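Uncharacterized protein conserved in bacteria (Streptococcus suis, PDB 4FZ4) probably serves as a surface antigen that mediates attachment to host cells, through a helical domain of a glycosaminoglycan-binding family. Local coordinates at residues Glu105-Ala108 against His109-Asp113; Lys116-Ala119 against Ser120-Gly123; Ser135-Met138 against Gly139-Lys142. All blocks are in the same frame, centred on the assembly; numbering follows the deposited sequence.

Contact 1: residues Glu105-Ala108 against His109-Asp113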
ATOM      1  N   GLU A 105       1.651  17.329  -3.440  1.00 33.86           N
ATOM      2  CA  GLU A 105       2.458  16.149  -3.141  1.00 26.06           C
ATOM      3  C   GLU A 105       1.670  14.926  -3.606  1.00 30.09           C
ATOM      4  O   GLU A 105       2.190  14.057  -4.302  1.00 36.41           O
ATOM      5  CB  GLU A 105       2.745  16.057  -1.637  1.00 29.90           C
ATOM      6  CG  GLU A 105       3.613  17.187  -1.079  1.00 35.26           C
ATOM      7  CD  GLU A 105       5.098  16.988  -1.317  1.00 35.53           C
ATOM      8  OE1 GLU A 105       5.468  16.106  -2.120  1.00 35.76           O
ATOM      9  OE2 GLU A 105       5.900  17.723  -0.702  1.00 46.65           O
ATOM     10  N   TYR A 106       0.401  14.887  -3.235  1.00 28.17           N
ATOM     11  CA  TYR A 106      -0.475  13.786  -3.609  1.00 27.16           C
ATOM     12  C   TYR A 106      -0.506  13.557  -5.124  1.00 32.59           C
ATOM     13  O   TYR A 106      -0.216  12.461  -5.600  1.00 40.05           O
ATOM     14  CB  TYR A 106      -1.890  14.070  -3.108  1.00 24.09           C
ATOM     15  CG  TYR A 106      -2.911  13.089  -3.621  1.00 27.00           C
ATOM     16  CD1 TYR A 106      -2.826  11.736  -3.298  1.00 27.31           C
ATOM     17  CD2 TYR A 106      -3.944  13.501  -4.460  1.00 36.73           C
ATOM     18  CE1 TYR A 106      -3.738  10.822  -3.797  1.00 24.55           C
ATOM     19  CE2 TYR A 106      -4.866  12.587  -4.968  1.00 36.21           C
ATOM     20  CZ  TYR A 106      -4.754  11.253  -4.634  1.00 35.18           C
ATOM     21  OH  TYR A 106      -5.645  10.340  -5.147  1.00 49.17           O
ATOM     22  N   ASN A 107      -0.856  14.599  -5.874  1.00 30.80           N
ATOM     23  CA  ASN A 107      -0.946  14.506  -7.329  1.00 37.20           C
ATOM     24  C   ASN A 107       0.362  14.130  -7.996  1.00 38.62           C
ATOM     25  O   ASN A 107       0.386  13.337  -8.933  1.00 39.77           O
ATOM     26  CB  ASN A 107      -1.441  15.826  -7.918  1.00 24.87           C
ATOM     27  CG  ASN A 107      -2.916  16.059  -7.663  1.00 55.38           C
ATOM     28  OD1 ASN A 107      -3.435  17.142  -7.917  1.00 57.57           O
ATOM     29  ND2 ASN A 107      -3.601  15.039  -7.163  1.00 54.41           N
ATOM     30  N   ALA A 108       1.453  14.697  -7.506  1.00 30.64           N
ATOM     31  CA  ALA A 108       2.760  14.431  -8.081  1.00 27.64           C
ATOM     32  C   ALA A 108       3.380  13.084  -7.712  1.00 32.66           C
ATOM     33  O   ALA A 108       4.035  12.467  -8.538  1.00 27.95           O
ATOM     34  CB  ALA A 108       3.720  15.547  -7.684  1.00 33.49           C
ATOM     35  N   HIS A 109       3.158  12.612  -6.487  1.00 37.39           N
ATOM     36  CA  HIS A 109       3.816  11.390  -6.045  1.00 38.70           C
ATOM     37  C   HIS A 109       3.007  10.188  -5.582  1.00 41.25           C
ATOM     38  O   HIS A 109       3.546   9.085  -5.533  1.00 37.56           O
ATOM     39  CB  HIS A 109       4.797  11.740  -4.926  1.00 39.48           C
ATOM     40  CG  HIS A 109       5.757  12.834  -5.274  1.00 36.09           C
ATOM     41  ND1 HIS A 109       6.710  12.704  -6.262  1.00 32.30           N
ATOM     42  CD2 HIS A 109       5.934  14.067  -4.741  1.00 34.12           C
ATOM     43  CE1 HIS A 109       7.435  13.809  -6.319  1.00 42.25           C
ATOM     44  NE2 HIS A 109       6.984  14.652  -5.406  1.00 36.96           N
ATOM     45  N   LEU A 110       1.738  10.371  -5.238  1.00 33.16           N
ATOM     46  CA  LEU A 110       0.964   9.241  -4.743  1.00 33.57           C
ATOM     47  C   LEU A 110      -0.251   8.861  -5.563  1.00 35.61           C
ATOM     48  O   LEU A 110      -0.539   7.676  -5.724  1.00 21.20           O
ATOM     49  CB  LEU A 110       0.542   9.500  -3.289  1.00 26.33           C
ATOM     50  CG  LEU A 110       1.704   9.815  -2.332  1.00 26.12           C
ATOM     51  CD1 LEU A 110       1.215  10.648  -1.157  1.00 25.30           C
ATOM     52  CD2 LEU A 110       2.354   8.527  -1.875  1.00 34.05           C
ATOM     53  N   LYS A 111      -0.963   9.855  -6.079  1.00 36.83           N
ATOM     54  CA  LYS A 111      -2.161   9.580  -6.867  1.00 35.35           C
ATOM     55  C   LYS A 111      -1.898   8.523  -7.926  1.00 26.28           C
ATOM     56  O   LYS A 111      -0.955   8.635  -8.697  1.00 40.27           O
ATOM     57  CB  LYS A 111      -2.684  10.854  -7.535  1.00 36.13           C
ATOM     58  CG  LYS A 111      -3.960  10.622  -8.323  1.00 39.25           C
ATOM     59  CD  LYS A 111      -4.528  11.899  -8.923  1.00 46.30           C
ATOM     60  CE  LYS A 111      -5.796  11.582  -9.710  1.00 58.34           C
ATOM     61  NZ  LYS A 111      -6.452  12.794 -10.270  1.00 63.48           N
ATOM     62  N   GLN A 112      -2.747   7.500  -7.942  1.00 26.42           N
ATOM     63  CA  GLN A 112      -2.644   6.396  -8.892  1.00 31.67           C
ATOM     64  C   GLN A 112      -3.569   6.650 -10.083  1.00 38.60           C
ATOM     65  O   GLN A 112      -4.751   6.956  -9.904  1.00 42.57           O
ATOM     66  CB  GLN A 112      -3.043   5.079  -8.217  1.00 37.02           C
ATOM     67  CG  GLN A 112      -2.224   4.726  -6.984  1.00 32.24           C
ATOM     68  CD  GLN A 112      -0.818   4.292  -7.323  1.00 31.35           C
ATOM     69  OE1 GLN A 112      -0.614   3.299  -8.024  1.00 44.66           O
ATOM     70  NE2 GLN A 112       0.168   5.034  -6.828  1.00 31.61           N
ATOM     71  N   ASP A 113      -3.025   6.510 -11.290  1.00 38.28           N
ATOM     72  CA  ASP A 113      -3.783   6.726 -12.527  1.00 49.08           C
ATOM     73  C   ASP A 113      -3.278   5.798 -13.618  1.00 47.96           C
ATOM     74  O   ASP A 113      -2.136   5.333 -13.567  1.00 44.86           O
ATOM     75  CB  ASP A 113      -3.634   8.177 -13.000  1.00 58.95           C
ATOM     76  CG  ASP A 113      -4.774   9.073 -12.529  1.00 77.05           C
ATOM     77  OD1 ASP A 113      -4.632  10.311 -12.630  1.00 82.53           O
ATOM     78  OD2 ASP A 113      -5.814   8.547 -12.070  1.00 79.75           O
TER
HETATM   79  O   HOH W   1      -5.097   7.383  -6.457  1.00 31.25           O

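Contact 2: residues Lys116-Ala119 against Ser120-Gly123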
ATOM      1  N   LYS A 116       0.483   6.030 -14.736  1.00 50.50           N
ATOM      2  CA  LYS A 116       1.270   6.285 -13.530  1.00 60.43           C
ATOM      3  C   LYS A 116       0.684   5.603 -12.293  1.00 52.78           C
ATOM      4  O   LYS A 116       0.076   6.260 -11.442  1.00 50.07           O
ATOM      5  CB  LYS A 116       1.379   7.800 -13.279  1.00 73.24           C
ATOM      6  CG  LYS A 116       2.066   8.199 -11.958  1.00 80.97           C
ATOM      7  CD  LYS A 116       3.561   7.879 -11.947  1.00 82.18           C
ATOM      8  CE  LYS A 116       4.190   8.082 -10.558  1.00 49.14           C
ATOM      9  NZ  LYS A 116       4.126   9.483 -10.005  1.00 40.81           N
ATOM     10  N   SER A 117       0.855   4.286 -12.201  1.00 42.66           N
ATOM     11  CA  SER A 117       0.371   3.516 -11.054  1.00 32.95           C
ATOM     12  C   SER A 117       1.313   2.345 -10.824  1.00 34.94           C
ATOM     13  O   SER A 117       2.150   2.042 -11.670  1.00 30.46           O
ATOM     14  CB  SER A 117      -1.030   2.967 -11.306  1.00 27.94           C
ATOM     15  OG  SER A 117      -0.978   1.863 -12.191  1.00 35.42           O
ATOM     16  N   ILE A 118       1.187   1.683  -9.681  1.00 36.50           N
ATOM     17  CA  ILE A 118       2.040   0.540  -9.402  1.00 35.22           C
ATOM     18  C   ILE A 118       1.384  -0.727  -9.924  1.00 36.01           C
ATOM     19  O   ILE A 118       1.697  -1.824  -9.471  1.00 32.91           O
ATOM     20  CB  ILE A 118       2.314   0.367  -7.892  1.00 28.25           C
ATOM     21  CG1 ILE A 118       0.995   0.178  -7.132  1.00 27.10           C
ATOM     22  CG2 ILE A 118       3.105   1.570  -7.370  1.00 24.79           C
ATOM     23  CD1 ILE A 118       1.183  -0.107  -5.646  1.00 22.22           C
ATOM     24  N   ALA A 119       0.466  -0.573 -10.875  1.00 37.59           N
ATOM     25  CA  ALA A 119      -0.209  -1.732 -11.454  1.00 39.97           C
ATOM     26  C   ALA A 119       0.786  -2.449 -12.366  1.00 44.03           C
ATOM     27  O   ALA A 119       0.736  -3.663 -12.535  1.00 39.98           O
ATOM     28  CB  ALA A 119      -1.436  -1.286 -12.257  1.00 28.88           C
ATOM     29  N   SER A 120       1.706  -1.683 -12.934  1.00 54.32           N
ATOM     30  CA  SER A 120       2.702  -2.231 -13.839  1.00 65.94           C
ATOM     31  C   SER A 120       4.034  -2.509 -13.148  1.00 63.82           C
ATOM     32  O   SER A 120       5.000  -2.915 -13.796  1.00 66.39           O
ATOM     33  CB  SER A 120       2.924  -1.255 -14.995  1.00 65.35           C
ATOM     34  OG  SER A 120       3.234   0.042 -14.504  1.00 54.52           O
ATOM     35  N   GLN A 121       4.087  -2.300 -11.837  1.00 54.91           N
ATOM     36  CA  GLN A 121       5.326  -2.511 -11.103  1.00 41.27           C
ATOM     37  C   GLN A 121       5.368  -3.744 -10.207  1.00 29.77           C
ATOM     38  O   GLN A 121       4.360  -4.175  -9.641  1.00 31.94           O
ATOM     39  CB  GLN A 121       5.660  -1.255 -10.299  1.00 40.52           C
ATOM     40  CG  GLN A 121       5.811  -0.021 -11.183  1.00 37.18           C
ATOM     41  CD  GLN A 121       6.018   1.248 -10.393  1.00 42.39           C
ATOM     42  OE1 GLN A 121       5.872   2.349 -10.920  1.00 55.92           O
ATOM     43  NE2 GLN A 121       6.370   1.107  -9.123  1.00 45.92           N
ATOM     44  N   GLU A 122       6.568  -4.298 -10.088  1.00 35.34           N
ATOM     45  CA  GLU A 122       6.800  -5.491  -9.304  1.00 37.75           C
ATOM     46  C   GLU A 122       8.245  -5.498  -8.798  1.00 31.84           C
ATOM     47  O   GLU A 122       9.062  -4.679  -9.215  1.00 38.43           O
ATOM     48  CB  GLU A 122       6.509  -6.701 -10.202  1.00 50.75           C
ATOM     49  CG  GLU A 122       6.864  -8.061  -9.651  1.00 63.67           C
ATOM     50  CD  GLU A 122       6.027  -9.167 -10.282  1.00 70.94           C
ATOM     51  OE1 GLU A 122       5.668  -9.039 -11.472  1.00 70.29           O
ATOM     52  OE2 GLU A 122       5.734 -10.166  -9.588  1.00 77.79           O
ATOM     53  N   GLY A 123       8.544  -6.407  -7.878  1.00 33.56           N
ATOM     54  CA  GLY A 123       9.896  -6.519  -7.354  1.00 25.46           C
ATOM     55  C   GLY A 123      10.579  -5.256  -6.850  1.00 30.01           C
ATOM     56  O   GLY A 123       9.979  -4.461  -6.131  1.00 26.15           O
TER
HETATM   57  O   HOH W   2       1.888  -3.815  -8.143  1.00 27.62           O

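Contact 3: residues Ser135-Met138 against Gly139-Lys142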
ATOM      1  N   SER A 135       6.960   7.223   0.046  1.00 25.69           N
ATOM      2  CA  SER A 135       7.175   7.485   1.467  1.00 32.25           C
ATOM      3  C   SER A 135       7.675   8.891   1.726  1.00 30.38           C
ATOM      4  O   SER A 135       7.305   9.514   2.725  1.00 37.84           O
ATOM      5  CB  SER A 135       8.148   6.469   2.068  1.00 30.71           C
ATOM      6  OG  SER A 135       7.573   5.176   2.036  1.00 31.85           O
ATOM      7  N   GLU A 136       8.516   9.387   0.823  1.00 24.79           N
ATOM      8  CA  GLU A 136       9.049  10.736   0.945  1.00 25.03           C
ATOM      9  C   GLU A 136       7.895  11.734   0.941  1.00 32.36           C
ATOM     10  O   GLU A 136       7.770  12.553   1.842  1.00 43.04           O
ATOM     11  CB  GLU A 136       9.974  11.059  -0.235  1.00 44.97           C
ATOM     12  CG  GLU A 136      11.105  10.068  -0.466  1.00 62.09           C
ATOM     13  CD  GLU A 136      12.308  10.329   0.404  1.00 74.39           C
ATOM     14  OE1 GLU A 136      12.117  10.738   1.567  1.00 74.37           O
ATOM     15  OE2 GLU A 136      13.443  10.110  -0.074  1.00 85.49           O
ATOM     16  N   ALA A 137       7.052  11.651  -0.085  1.00 29.54           N
ATOM     17  CA  ALA A 137       5.922  12.564  -0.227  1.00 22.50           C
ATOM     18  C   ALA A 137       4.961  12.458   0.950  1.00 25.49           C
ATOM     19  O   ALA A 137       4.353  13.448   1.360  1.00 31.06           O
ATOM     20  CB  ALA A 137       5.196  12.285  -1.535  1.00 28.38           C
ATOM     21  N   MET A 138       4.826  11.255   1.491  1.00 20.48           N
ATOM     22  CA  MET A 138       3.948  11.034   2.625  1.00 22.50           C
ATOM     23  C   MET A 138       4.516  11.798   3.825  1.00 30.74           C
ATOM     24  O   MET A 138       3.779  12.416   4.598  1.00 32.97           O
ATOM     25  CB  MET A 138       3.880   9.543   2.937  1.00 31.40           C
ATOM     26  CG  MET A 138       2.621   9.129   3.652  1.00 41.48           C
ATOM     27  SD  MET A 138       1.155   9.576   2.707  1.00 38.35           S
ATOM     28  CE  MET A 138       0.009   9.769   4.022  1.00 32.32           C
ATOM     29  N   GLY A 139       5.840  11.756   3.966  1.00 24.76           N
ATOM     30  CA  GLY A 139       6.489  12.456   5.058  1.00 25.42           C
ATOM     31  C   GLY A 139       6.304  13.960   4.960  1.00 21.77           C
ATOM     32  O   GLY A 139       5.987  14.630   5.942  1.00 31.88           O
ATOM     33  N   ARG A 140       6.496  14.503   3.768  1.00 25.12           N
ATOM     34  CA  ARG A 140       6.344  15.936   3.579  1.00 25.42           C
ATOM     35  C   ARG A 140       4.899  16.335   3.846  1.00 32.16           C
ATOM     36  O   ARG A 140       4.630  17.344   4.490  1.00 47.15           O
ATOM     37  CB  ARG A 140       6.774  16.326   2.162  1.00 28.99           C
ATOM     38  CG  ARG A 140       8.281  16.112   1.918  1.00 33.12           C
ATOM     39  CD  ARG A 140       8.750  16.803   0.630  1.00 36.67           C
ATOM     40  NE  ARG A 140       8.162  16.195  -0.562  1.00 35.15           N
ATOM     41  CZ  ARG A 140       8.676  15.143  -1.200  1.00 30.72           C
ATOM     42  NH1 ARG A 140       9.799  14.582  -0.773  1.00 26.91           N
ATOM     43  NH2 ARG A 140       8.048  14.637  -2.256  1.00 39.93           N
ATOM     44  N   ILE A 141       3.965  15.530   3.364  1.00 32.43           N
ATOM     45  CA  ILE A 141       2.564  15.823   3.593  1.00 30.34           C
ATOM     46  C   ILE A 141       2.316  15.916   5.102  1.00 36.03           C
ATOM     47  O   ILE A 141       1.616  16.815   5.574  1.00 37.25           O
ATOM     48  CB  ILE A 141       1.672  14.729   2.972  1.00 32.37           C
ATOM     49  CG1 ILE A 141       1.625  14.915   1.459  1.00 35.55           C
ATOM     50  CG2 ILE A 141       0.279  14.765   3.579  1.00 24.78           C
ATOM     51  CD1 ILE A 141       0.632  14.008   0.757  1.00 34.15           C
ATOM     52  N   LYS A 142       2.914  14.999   5.856  1.00 32.02           N
ATOM     53  CA  LYS A 142       2.744  14.988   7.299  1.00 27.35           C
ATOM     54  C   LYS A 142       3.364  16.184   8.016  1.00 32.17           C
ATOM     55  O   LYS A 142       2.893  16.585   9.088  1.00 32.70           O
ATOM     56  CB  LYS A 142       3.253  13.668   7.881  1.00 27.68           C
ATOM     57  CG  LYS A 142       2.275  12.531   7.620  1.00 35.50           C
ATOM     58  CD  LYS A 142       2.729  11.206   8.187  1.00 29.54           C
ATOM     59  CE  LYS A 142       1.676  10.118   7.959  1.00 25.93           C
ATOM     60  NZ  LYS A 142       2.217   8.764   8.320  1.00 34.77           N
TER

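Contact 1: residues Glu105-Ala108 against His109-Asp113
E105 to H109 and Y106 to K111 make a local contact over the last turns of helix 100-110, where a wider pi-type turn leads into the following loop. The i to i+4 bond from H109 N to E105 O measures 2.8 Å. Beyond it Y106 O is gripped twice, by L110 N at 2.9 Å and by K111 N in an almost straight i to i+5 bond (178°); the two donors arrive from opposite faces of the carbonyl plane. In this turn K111 CB lies over one face of the Y106 ring, 3.8 Å from its centroid, a CH-pi contact for which a broad buried aromatic is well suited. With CG anti to the backbone N (chi1 171°), Y106 carries its hydroxyl toward K111 CG and a water that accepts from Q112 N. On the other flank A108 CB sits over the centre of the H109 imidazole, and E105 OE1 meets the ring edge in plane, 3.4 Å from CD2. E105 OE2 forms a salt bridge with R140, and H109 ND1 is hydrogen-bonded to E133. These two carboxylates would tend to stabilise a positively charged imidazole, while the nearby R140 guanidinium would oppose it.

Contact 2: residues Lys116-Ala119 against Ser120-Gly123
I118 and Q121 are the ends of a type I beta turn that overlaps an ST turn at S117, in the loop that joins helix 100-110 to helix 123-152. The backbone angles of A119 and S120 are those of the turn's two middle positions, and I118 and Q121 lie 4.8 Å apart between their CA atoms. The bond that closes it, from Q121 N to I118 O, is weak at 3.4 Å. The ST turn is firmer: S117 OG accepts from A119 N, two residues on, at 3.1 Å with an N-H...O angle of 156°. A short hydroxyl side chain suits this place because its oxygen can fold back to a nearby backbone N-H, and the same oxygen is also hydrogen-bonded to Y37 OH of helix 36-55. I118 N is in turn held by Q112 OE1, so the start of the turn has two outside anchors.

A119 and S120 are small residues at the exposed corner, and S120 OG turns back to within 3.6 Å of S117 O. I118, by contrast, is buried: its branched chain packs on V82, L126 and Y129, joining the loop to helices 66-95 and 123-152. Q121 also packs on Y129, with a chain extended beyond CG that crosses I118 at about a right angle. Its CG lies beside the backbone N (chi1 -59°), which brings the amide back over the turn. The side chains meet where I118 CG2 touches Q121 NE2 at 3.7 Å.

Contact 3: residues Ser135-Met138 against Gly139-Lys142
R140 folds back over E136 and A137 within one alpha-helical stretch, helix 123-152, whose regular i to i+4 bonds include R140 N to E136 O at 3.0 Å and I141 N to A137 O at 2.9 Å. The arginine bends at chi3 (-66°), laying its guanidinium with one face over the preceding turn: A137 CA stands 3.6 Å above the plane, toward the rim. NH1 lies against E136 CB at 3.6 Å and NH2 against A137 CB at 3.8 Å. A small alanine suits this buried spot, since the flat group can approach the backbone while A137 also meets helix 100-110. The E136 carboxylate points elsewhere, with OE1 5.1 Å from R140 NH1; the arginine's strong ionic partner is E105.

I141 points toward the earlier turn, and its CG1 presses close to A137 O, while its apolar chain is buried against L92 and E105. M138, flexible and apolar, turns another way to pack on Y85, Q88 and V89 of helix 66-95. G139, partly exposed, brings no side chain to a place where a CB would sit close to E136 O. K142 runs extended across the direction of M138, their closest approach being CE to CE, 4.3 Å.

Overall arrangement
From the N terminus, the chain forms helices 3-23, 36-55 and 66-95 before reaching contact 1 at the C-terminal part of helix 100-110. Contact 2 follows in the loop beyond, and contact 3 lies within helix 123-152. All three are local and come in series, so none nests in or crosses another. Contacts 1 and 2 meet through the side chain of Q112. The loop then lets helix 123-152 return beside helix 100-110, where contacts 1 and 3 pack together, H109 CB against A137 CB. Contacts 2 and 3 do not touch, their nearest atoms being about 9 Å apart. Helix 66-95 borders all three.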